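Local coordinates for decapping and exoribonuclease protein 1 (Kluyveromyces lactis, PDB 4GPS) that hydrolyses NAD caps and N7-methylguanosine caps from the 5' ends of RNAs and degrades RNA in the 5'-3' direction with a divalent metal ion, at residues A[70-75]-A[365-370]; A[78-83]-A[313-318]; A[191-196]-A[371-376]. All coordinates share one frame; numbering follows the deposited sequence.

Interaction 1: residues A[70-75]-A[365-370]; sequences VSVNYV and FYKFNP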
loop_
_atom_site.group_PDB
_atom_site.type_symbol
_atom_site.label_atom_id
_atom_site.label_comp_id
_atom_site.label_asym_id
_atom_site.label_seq_id
_atom_site.Cartn_x
_atom_site.Cartn_y
_atom_site.Cartn_z
ATOM N N VAL A 70 -18.309 -5.700 10.454
ATOM C CA VAL A 70 -18.366 -5.351 11.854
ATOM C C VAL A 70 -18.914 -3.921 12.032
ATOM O O VAL A 70 -18.844 -3.081 11.123
ATOM C CB VAL A 70 -16.950 -5.459 12.416
ATOM C CG1 VAL A 70 -16.784 -4.553 13.536
ATOM C CG2 VAL A 70 -16.664 -6.885 12.843
ATOM N N SER A 71 -19.464 -3.637 13.206
ATOM C CA SER A 71 -19.998 -2.313 13.443
ATOM C C SER A 71 -18.978 -1.217 13.141
ATOM O O SER A 71 -17.781 -1.334 13.429
ATOM C CB SER A 71 -20.465 -2.176 14.888
ATOM O OG SER A 71 -20.748 -0.817 15.166
ATOM N N VAL A 72 -19.484 -0.138 12.569
ATOM C CA VAL A 72 -18.690 1.019 12.219
ATOM C C VAL A 72 -18.001 1.627 13.442
ATOM O O VAL A 72 -17.023 2.386 13.309
ATOM C CB VAL A 72 -19.615 2.044 11.518
ATOM C CG1 VAL A 72 -19.144 3.437 11.730
ATOM C CG2 VAL A 72 -19.671 1.735 10.023
ATOM N N ASN A 73 -18.505 1.282 14.628
ATOM C CA ASN A 73 -17.960 1.786 15.900
ATOM C C ASN A 73 -17.144 0.753 16.661
ATOM O O ASN A 73 -16.665 0.998 17.762
ATOM C CB ASN A 73 -19.090 2.297 16.791
ATOM C CG ASN A 73 -19.949 3.316 16.083
ATOM O OD1 ASN A 73 -19.484 4.398 15.713
ATOM N ND2 ASN A 73 -21.208 2.966 15.867
ATOM N N TYR A 74 -16.988 -0.402 16.046
ATOM C CA TYR A 74 -16.247 -1.496 16.617
ATOM C C TYR A 74 -14.815 -1.125 16.994
ATOM O O TYR A 74 -14.060 -0.586 16.173
ATOM C CB TYR A 74 -16.225 -2.616 15.599
ATOM C CG TYR A 74 -15.536 -3.859 16.066
ATOM C CD1 TYR A 74 -16.139 -4.707 16.987
ATOM C CD2 TYR A 74 -14.287 -4.195 15.583
ATOM C CE1 TYR A 74 -15.500 -5.870 17.418
ATOM C CE2 TYR A 74 -13.642 -5.344 15.991
ATOM C CZ TYR A 74 -14.252 -6.180 16.917
ATOM O OH TYR A 74 -13.596 -7.308 17.342
ATOM N N VAL A 75 -14.423 -1.441 18.225
ATOM C CA VAL A 75 -13.072 -1.150 18.693
ATOM C C VAL A 75 -12.457 -2.399 19.296
ATOM O O VAL A 75 -13.105 -3.090 20.076
ATOM C CB VAL A 75 -13.077 -0.046 19.770
ATOM C CG1 VAL A 75 -11.657 0.226 20.249
ATOM C CG2 VAL A 75 -13.704 1.225 19.217
ATOM N N PHE A 365 -18.310 7.452 5.552
ATOM C CA PHE A 365 -17.481 6.320 5.071
ATOM C C PHE A 365 -17.085 5.238 6.084
ATOM O O PHE A 365 -15.897 4.991 6.323
ATOM C CB PHE A 365 -16.201 6.871 4.411
ATOM C CG PHE A 365 -16.480 7.936 3.445
ATOM C CD1 PHE A 365 -16.680 9.250 3.889
ATOM C CD2 PHE A 365 -16.732 7.620 2.105
ATOM C CE1 PHE A 365 -17.141 10.246 3.015
ATOM C CE2 PHE A 365 -17.196 8.595 1.212
ATOM C CZ PHE A 365 -17.407 9.923 1.665
ATOM N N TYR A 366 -18.083 4.592 6.662
ATOM C CA TYR A 366 -17.865 3.555 7.646
ATOM C C TYR A 366 -16.932 4.045 8.727
ATOM O O TYR A 366 -16.230 3.253 9.339
ATOM C CB TYR A 366 -17.293 2.307 6.968
ATOM C CG TYR A 366 -18.204 1.822 5.890
ATOM C CD1 TYR A 366 -18.050 2.255 4.580
ATOM C CD2 TYR A 366 -19.278 0.993 6.187
ATOM C CE1 TYR A 366 -18.947 1.873 3.577
ATOM C CE2 TYR A 366 -20.198 0.601 5.193
ATOM C CZ TYR A 366 -20.028 1.042 3.889
ATOM O OH TYR A 366 -20.932 0.664 2.901
ATOM N N LYS A 367 -16.947 5.355 8.965
ATOM C CA LYS A 367 -16.068 5.990 9.954
ATOM C C LYS A 367 -14.591 5.553 9.821
ATOM O O LYS A 367 -13.855 5.503 10.813
ATOM C CB LYS A 367 -16.568 5.719 11.367
ATOM C CG LYS A 367 -17.940 6.286 11.643
ATOM C CD LYS A 367 -18.293 6.156 13.106
ATOM C CE LYS A 367 -19.492 7.019 13.482
ATOM N NZ LYS A 367 -19.568 7.184 14.966
ATOM N N PHE A 368 -14.169 5.254 8.586
ATOM C CA PHE A 368 -12.786 4.850 8.298
ATOM C C PHE A 368 -12.250 3.836 9.328
ATOM O O PHE A 368 -11.121 3.934 9.831
ATOM C CB PHE A 368 -11.862 6.080 8.264
ATOM C CG PHE A 368 -12.384 7.219 7.430
ATOM C CD1 PHE A 368 -13.140 8.242 8.014
ATOM C CD2 PHE A 368 -12.134 7.268 6.059
ATOM C CE1 PHE A 368 -13.640 9.297 7.244
ATOM C CE2 PHE A 368 -12.627 8.311 5.282
ATOM C CZ PHE A 368 -13.387 9.332 5.880
ATOM N N ASN A 369 -13.066 2.843 9.637
ATOM C CA ASN A 369 -12.660 1.844 10.604
ATOM C C ASN A 369 -11.781 0.773 9.925
ATOM O O ASN A 369 -12.236 0.093 9.001
ATOM C CB ASN A 369 -13.918 1.200 11.215
ATOM C CG ASN A 369 -13.615 0.386 12.459
ATOM O OD1 ASN A 369 -12.698 -0.444 12.484
ATOM N ND2 ASN A 369 -14.400 0.610 13.498
ATOM N N PRO A 370 -10.530 0.593 10.394
ATOM C CA PRO A 370 -9.650 -0.416 9.795
ATOM C C PRO A 370 -10.280 -1.816 9.831
ATOM O O PRO A 370 -9.944 -2.669 9.006
ATOM C CB PRO A 370 -8.394 -0.373 10.656
ATOM C CG PRO A 370 -8.511 0.897 11.423
ATOM C CD PRO A 370 -9.948 1.152 11.620
#

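Interaction 2: residues A[78-83]-A[313-318]; sequences KTPKLL and RMWIQT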
loop_
_atom_site.group_PDB
_atom_site.type_symbol
_atom_site.label_atom_id
_atom_site.label_comp_id
_atom_site.label_asym_id
_atom_site.label_seq_id
_atom_site.Cartn_x
_atom_site.Cartn_y
_atom_site.Cartn_z
ATOM N N LYS A 78 -5.837 -4.676 19.731
ATOM C CA LYS A 78 -4.771 -5.149 18.864
ATOM C C LYS A 78 -5.205 -4.999 17.400
ATOM O O LYS A 78 -6.346 -5.302 17.028
ATOM C CB LYS A 78 -4.437 -6.623 19.157
ATOM C CG LYS A 78 -3.121 -7.115 18.508
ATOM C CD LYS A 78 -2.748 -8.540 18.919
ATOM C CE LYS A 78 -3.754 -9.548 18.338
ATOM N NZ LYS A 78 -3.498 -10.988 18.728
ATOM N N THR A 79 -4.281 -4.537 16.571
ATOM C CA THR A 79 -4.564 -4.369 15.162
ATOM C C THR A 79 -4.767 -5.741 14.481
ATOM O O THR A 79 -4.075 -6.696 14.790
ATOM C CB THR A 79 -3.404 -3.620 14.482
ATOM O OG1 THR A 79 -3.646 -3.534 13.073
ATOM C CG2 THR A 79 -2.072 -4.337 14.744
ATOM N N PRO A 80 -5.753 -5.852 13.579
ATOM C CA PRO A 80 -5.964 -7.126 12.900
ATOM C C PRO A 80 -4.903 -7.241 11.803
ATOM O O PRO A 80 -4.212 -6.267 11.496
ATOM C CB PRO A 80 -7.385 -6.978 12.337
ATOM C CG PRO A 80 -7.461 -5.527 12.051
ATOM C CD PRO A 80 -6.871 -4.936 13.314
ATOM N N LYS A 81 -4.727 -8.426 11.239
ATOM C CA LYS A 81 -3.760 -8.563 10.147
ATOM C C LYS A 81 -4.566 -8.774 8.858
ATOM O O LYS A 81 -5.560 -9.488 8.870
ATOM C CB LYS A 81 -2.805 -9.736 10.400
ATOM C CG LYS A 81 -1.544 -9.339 11.164
ATOM C CD LYS A 81 -0.578 -10.533 11.263
ATOM C CE LYS A 81 0.471 -10.373 12.392
ATOM N NZ LYS A 81 1.506 -9.316 12.110
ATOM N N LEU A 82 -4.168 -8.129 7.766
ATOM C CA LEU A 82 -4.908 -8.300 6.526
ATOM C C LEU A 82 -4.563 -9.638 5.888
ATOM O O LEU A 82 -5.436 -10.336 5.363
ATOM C CB LEU A 82 -4.618 -7.152 5.567
ATOM C CG LEU A 82 -5.108 -5.793 6.077
ATOM C CD1 LEU A 82 -4.693 -4.693 5.096
ATOM C CD2 LEU A 82 -6.640 -5.815 6.269
ATOM N N LEU A 83 -3.293 -10.010 5.972
ATOM C CA LEU A 83 -2.813 -11.269 5.397
ATOM C C LEU A 83 -2.235 -12.156 6.481
ATOM O O LEU A 83 -1.776 -11.667 7.501
ATOM C CB LEU A 83 -1.740 -10.980 4.337
ATOM C CG LEU A 83 -2.260 -10.221 3.109
ATOM C CD1 LEU A 83 -1.094 -9.773 2.235
ATOM C CD2 LEU A 83 -3.261 -11.132 2.335
ATOM N N ARG A 313 -5.170 4.672 4.840
ATOM C CA ARG A 313 -4.411 4.169 3.711
ATOM C C ARG A 313 -3.023 3.739 4.175
ATOM O O ARG A 313 -2.508 2.694 3.787
ATOM C CB ARG A 313 -4.335 5.263 2.638
ATOM C CG ARG A 313 -4.375 4.737 1.216
ATOM C CD ARG A 313 -4.509 5.842 0.167
ATOM N NE ARG A 313 -4.848 5.242 -1.126
ATOM C CZ ARG A 313 -3.970 4.574 -1.849
ATOM N NH1 ARG A 313 -2.740 4.463 -1.405
ATOM N NH2 ARG A 313 -4.325 3.956 -2.955
ATOM N N MET A 314 -2.455 4.551 5.049
ATOM C CA MET A 314 -1.129 4.350 5.631
ATOM C C MET A 314 -1.142 2.996 6.379
ATOM O O MET A 314 -0.249 2.152 6.228
ATOM C CB MET A 314 -0.895 5.492 6.620
ATOM C CG MET A 314 0.473 5.965 6.801
ATOM S SD MET A 314 0.494 7.524 7.756
ATOM C CE MET A 314 0.203 8.749 6.419
ATOM N N TRP A 315 -2.155 2.823 7.217
ATOM C CA TRP A 315 -2.309 1.601 7.955
ATOM C C TRP A 315 -2.417 0.419 6.977
ATOM O O TRP A 315 -1.723 -0.577 7.158
ATOM C CB TRP A 315 -3.573 1.676 8.818
ATOM C CG TRP A 315 -3.902 0.377 9.512
ATOM C CD1 TRP A 315 -3.312 -0.128 10.651
ATOM C CD2 TRP A 315 -4.829 -0.612 9.071
ATOM N NE1 TRP A 315 -3.812 -1.366 10.931
ATOM C CE2 TRP A 315 -4.746 -1.695 9.981
ATOM C CE3 TRP A 315 -5.722 -0.699 7.987
ATOM C CZ2 TRP A 315 -5.531 -2.854 9.845
ATOM C CZ3 TRP A 315 -6.502 -1.858 7.850
ATOM C CH2 TRP A 315 -6.396 -2.916 8.776
ATOM N N ILE A 316 -3.280 0.508 5.955
ATOM C CA ILE A 316 -3.419 -0.612 5.012
ATOM C C ILE A 316 -2.091 -0.865 4.333
ATOM O O ILE A 316 -1.698 -2.009 4.134
ATOM C CB ILE A 316 -4.414 -0.324 3.911
ATOM C CG1 ILE A 316 -5.796 -0.088 4.520
ATOM C CG2 ILE A 316 -4.429 -1.490 2.908
ATOM C CD1 ILE A 316 -6.748 0.565 3.561
ATOM N N GLN A 317 -1.398 0.218 3.997
ATOM C CA GLN A 317 -0.110 0.126 3.322
ATOM C C GLN A 317 0.943 -0.679 4.089
ATOM O O GLN A 317 1.564 -1.580 3.531
ATOM C CB GLN A 317 0.401 1.524 3.001
ATOM C CG GLN A 317 1.804 1.581 2.523
ATOM C CD GLN A 317 2.350 3.009 2.491
ATOM O OE1 GLN A 317 3.549 3.216 2.330
ATOM N NE2 GLN A 317 1.472 3.989 2.638
ATOM N N THR A 318 1.145 -0.392 5.363
ATOM C CA THR A 318 2.147 -1.146 6.088
ATOM C C THR A 318 1.607 -2.477 6.559
ATOM O O THR A 318 2.346 -3.472 6.612
ATOM C CB THR A 318 2.731 -0.363 7.270
ATOM O OG1 THR A 318 1.684 0.167 8.067
ATOM C CG2 THR A 318 3.615 0.782 6.753
#

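Interaction 3: residues A[191-196]-A[371-376]; sequences CPFLDE and NVANDW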
loop_
_atom_site.group_PDB
_atom_site.type_symbol
_atom_site.label_atom_id
_atom_site.label_comp_id
_atom_site.label_asym_id
_atom_site.label_seq_id
_atom_site.Cartn_x
_atom_site.Cartn_y
_atom_site.Cartn_z
ATOM N N CYS A 191 -12.062 1.359 -1.506
ATOM C CA CYS A 191 -13.348 1.721 -2.123
ATOM C C CYS A 191 -14.414 2.264 -1.177
ATOM O O CYS A 191 -14.936 3.345 -1.392
ATOM C CB CYS A 191 -13.916 0.544 -2.941
ATOM S SG CYS A 191 -12.949 0.227 -4.427
ATOM N N PRO A 192 -14.718 1.553 -0.089
ATOM C CA PRO A 192 -15.759 2.118 0.786
ATOM C C PRO A 192 -15.395 3.364 1.560
ATOM O O PRO A 192 -16.242 3.961 2.237
ATOM C CB PRO A 192 -16.128 0.955 1.712
ATOM C CG PRO A 192 -14.973 0.047 1.661
ATOM C CD PRO A 192 -14.388 0.165 0.280
ATOM N N PHE A 193 -14.148 3.791 1.463
ATOM C CA PHE A 193 -13.782 4.971 2.209
ATOM C C PHE A 193 -13.543 6.186 1.312
ATOM O O PHE A 193 -13.157 7.248 1.800
ATOM C CB PHE A 193 -12.570 4.654 3.102
ATOM C CG PHE A 193 -12.705 3.360 3.852
ATOM C CD1 PHE A 193 -12.237 2.161 3.302
ATOM C CD2 PHE A 193 -13.373 3.313 5.052
ATOM C CE1 PHE A 193 -12.440 0.938 3.929
ATOM C CE2 PHE A 193 -13.590 2.084 5.701
ATOM C CZ PHE A 193 -13.121 0.898 5.135
ATOM N N LEU A 194 -13.814 6.032 0.013
ATOM C CA LEU A 194 -13.612 7.112 -0.958
ATOM C C LEU A 194 -14.888 7.610 -1.648
ATOM O O LEU A 194 -15.914 6.930 -1.697
ATOM C CB LEU A 194 -12.644 6.669 -2.049
ATOM C CG LEU A 194 -11.228 6.300 -1.620
ATOM C CD1 LEU A 194 -10.497 5.690 -2.816
ATOM C CD2 LEU A 194 -10.516 7.532 -1.062
ATOM N N ASP A 195 -14.781 8.805 -2.214
ATOM C CA ASP A 195 -15.861 9.454 -2.924
ATOM C C ASP A 195 -15.627 9.391 -4.433
ATOM O O ASP A 195 -16.315 10.059 -5.194
ATOM C CB ASP A 195 -15.935 10.911 -2.491
ATOM C CG ASP A 195 -17.346 11.420 -2.465
ATOM O OD1 ASP A 195 -17.529 12.667 -2.437
ATOM O OD2 ASP A 195 -18.269 10.562 -2.467
ATOM N N GLU A 196 -14.632 8.618 -4.859
ATOM C CA GLU A 196 -14.322 8.447 -6.280
ATOM C C GLU A 196 -14.437 6.947 -6.544
ATOM O O GLU A 196 -14.319 6.144 -5.620
ATOM C CB GLU A 196 -12.886 8.874 -6.624
ATOM C CG GLU A 196 -12.346 10.148 -5.981
ATOM C CD GLU A 196 -12.897 11.431 -6.588
ATOM O OE1 GLU A 196 -12.312 12.494 -6.280
ATOM O OE2 GLU A 196 -13.897 11.392 -7.354
ATOM N N ASN A 371 -11.182 -2.057 10.784
ATOM C CA ASN A 371 -11.800 -3.375 10.888
ATOM C C ASN A 371 -12.824 -3.591 9.798
ATOM O O ASN A 371 -12.948 -4.693 9.260
ATOM C CB ASN A 371 -12.406 -3.574 12.264
ATOM C CG ASN A 371 -11.354 -3.598 13.345
ATOM O OD1 ASN A 371 -11.198 -2.622 14.104
ATOM N ND2 ASN A 371 -10.608 -4.702 13.420
ATOM N N VAL A 372 -13.544 -2.535 9.447
ATOM C CA VAL A 372 -14.498 -2.628 8.355
ATOM C C VAL A 372 -13.680 -2.766 7.052
ATOM O O VAL A 372 -14.038 -3.543 6.184
ATOM C CB VAL A 372 -15.394 -1.375 8.338
ATOM C CG1 VAL A 372 -16.237 -1.327 7.076
ATOM C CG2 VAL A 372 -16.275 -1.402 9.585
ATOM N N ALA A 373 -12.572 -2.029 6.919
ATOM C CA ALA A 373 -11.736 -2.159 5.708
ATOM C C ALA A 373 -11.318 -3.643 5.577
ATOM O O ALA A 373 -11.373 -4.230 4.494
ATOM C CB ALA A 373 -10.489 -1.259 5.800
ATOM N N ASN A 374 -10.920 -4.248 6.697
ATOM C CA ASN A 374 -10.544 -5.651 6.710
ATOM C C ASN A 374 -11.723 -6.543 6.264
ATOM O O ASN A 374 -11.542 -7.467 5.486
ATOM C CB ASN A 374 -10.077 -6.030 8.109
ATOM C CG ASN A 374 -9.580 -7.430 8.177
ATOM O OD1 ASN A 374 -8.838 -7.858 7.317
ATOM N ND2 ASN A 374 -9.988 -8.165 9.198
ATOM N N ASP A 375 -12.939 -6.264 6.731
ATOM C CA ASP A 375 -14.093 -7.079 6.327
ATOM C C ASP A 375 -14.356 -6.924 4.833
ATOM O O ASP A 375 -14.605 -7.921 4.124
ATOM C CB ASP A 375 -15.365 -6.693 7.097
ATOM C CG ASP A 375 -15.309 -7.071 8.574
ATOM O OD1 ASP A 375 -14.620 -8.057 8.959
ATOM O OD2 ASP A 375 -15.983 -6.371 9.354
ATOM N N TRP A 376 -14.298 -5.672 4.357
ATOM C CA TRP A 376 -14.500 -5.356 2.947
ATOM C C TRP A 376 -13.470 -6.119 2.096
ATOM O O TRP A 376 -13.803 -6.685 1.047
ATOM C CB TRP A 376 -14.317 -3.863 2.721
ATOM C CG TRP A 376 -14.175 -3.515 1.275
ATOM C CD1 TRP A 376 -13.049 -3.071 0.652
ATOM C CD2 TRP A 376 -15.198 -3.584 0.256
ATOM N NE1 TRP A 376 -13.298 -2.859 -0.678
ATOM C CE2 TRP A 376 -14.604 -3.166 -0.952
ATOM C CE3 TRP A 376 -16.554 -3.965 0.254
ATOM C CZ2 TRP A 376 -15.320 -3.109 -2.163
ATOM C CZ3 TRP A 376 -17.257 -3.910 -0.947
ATOM C CH2 TRP A 376 -16.637 -3.485 -2.139
#

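Interaction 1: residues A[70-75]-A[365-370]
Asn369 binds the 70-75 loop by hydrogen bonds through its amide nitrogen, both of whose hydrogens are spent on backbone carbonyls. Its CG lies anti to the backbone N (chi1 -166°), which carries the amide out to the turn. ND2 of Asn369 donates to Tyr74 O at 2.9 Å with an N-H...O angle of 169°; Tyr74 O lies in the Asn369 amide plane, and ND2 sits on a lone pair of that carbonyl. The second bond, from Asn369 ND2 to Val72 O at 3.2 Å, is also nearly straight, yet here the donor stands above the carbonyl plane, off the lone pairs. Two partners lying in its plane fix the rotation of the amide. Asparagine suits the place because its other end is needed too: OD1 accepts from the backbone N of Asn371, which makes Asn369 the N-cap of helix 370-393. One side chain therefore starts a helix and clasps a type I beta turn from Ser71 to Tyr74, joining two loops at the protein surface, away from the metal and substrate sites. That turn is braced from within, since Ser71 OG accepts from Asn73 N at 3.1 Å in an ST turn.

A further polar link comes from Lys367, whose extended chain reaches across to Asn73. Its NZ meets Asn73 OD1 at 2.9 Å, in the carbonyl plane. NZ also binds Lys361 O and Val359 O, all neutral oxygens, so this is no salt bridge.

The apolar contact belongs to Val72, whose CG2 rests 3.5 Å from Tyr366 CA and 3.9 Å from Tyr366 CB.

Interaction 2: residues A[78-83]-A[313-318]
Trp315 gives up the most surface here, and it reaches the 78-83 loop with the edge carrying NE1 and with CZ2 and CH2 of the six-membered ring. With CG anti to the backbone N (chi1 174°), the side chain runs out from helix 305-319 and presents both its N-H and its six-membered ring to the loop. NE1 donates to Thr79 OG1 at 3.1 Å, with an angle of 157° at the hydrogen and the oxygen only slightly out of the ring plane. Tryptophan suits the spot because it is large and apolar while carrying one polar atom that must be satisfied in a buried setting.

Thr79 answers with a hydroxyl used in both directions. It accepts from the indole and, through OG1, donates to Pro80 O at 3.2 Å on a lone pair of that carbonyl; the second bond probably helps to orient the oxygen toward Trp315. The Pro80 side chain crosses that of Trp315 at about a right angle, its CG 4.0 Å from Trp315 CZ2.

Leu82, second in buried area, splits its branches between two neighbours. Its CD2 approaches Trp315 CH2 at 3.8 Å, coming toward the indole from the opposite direction, whereas Leu82 CD1 lies 3.9 Å from CG2 of Ile316. A branched leucine can thus fill the angle between the two helix residues. Its own backbone N is held by Asn319 OD1, and Phe377 of helix 370-393 touches its side chain.

Gln317, whose CB points away from the loop, probably binds substrate, and the Ile316 side chain lies about 10 Å from that of the metal ligand Glu293, consistent with the loop packing behind a helix that borders the active site of the RAI1-like PD-(D/E)XK nuclease fold.

Interaction 3: residues A[191-196]-A[371-376]
A 3-10 turn of Cys191, Pro192 and Phe193, which follows directly on helix 182-190, meets the side of helix 370-393 formed by Val372, Ala373 and Trp376, with the CA atoms of Pro192 and Ala373 7.7 Å apart. No hydrogen bond crosses between the two segments; the contact is made by rings and methyl groups.

Pro192 lies over one face of the Trp376 indole in a CH-pi contact. Its CD stands 3.4 Å from the centroid of the five-membered ring, only 13° off the ring normal, and CG covers the same ring 3.7 Å from Trp376 CG. Proline is well suited to this, because the ring is compact and rigid, and its CD-H bonds are somewhat polarised by the adjacent amide nitrogen. Cys191 adds its CB, 4.0 Å from Trp376 CZ2, toward the six-membered end. The indole is brought to the turn by a chi1 of 166°, which sets CG anti to its backbone N. Trp376 NE1 hydrogen-bonds to Ile188 O, back in the helix that leads into the turn, and Phe67 packs edge-to-face against the indole.

Phe193 works differently, using the rim of its ring. CZ reaches Ala373 CA at 3.4 Å, near the ring plane, and Ala373 CB at 3.5 Å. So close an approach suits alanine, whose single methyl lets the phenyl ring come right up to the helix backbone. Val372 CG1 lies farther along, 4.3 Å from Phe193 CZ. Leu312 of helix 305-319 touches the phenylalanine as well.

Here the 3-10 turn that follows helix 182-190 packs across the first turns of helix 370-393, inside the RAI1-like PD-(D/E)XK nuclease fold.

Interaction 1 lies at the surface, whereas interactions 2 and 3 are buried. The chemistry of interaction 1 follows from that, being mostly polar, with backbone carbonyls and a lysine. Interaction 3 relies on apolar contact and CH-pi, and interaction 2 adds a single indole N-H bond to its hydrophobic core. Helix 370-393 ties them together: 365-370 leads into its start, 371-376 forms its first turns, and Pro80 and Leu82 of interaction 2 touch Asn371 and Asn374. The loop between strands 60-63 and 86-95 supplies both 70-75 and 78-83. Val70 N hydrogen-bonds to Asp375 OD2, joining interactions 1 and 3, and Pro370 packs on Trp315, joining 1 and 2.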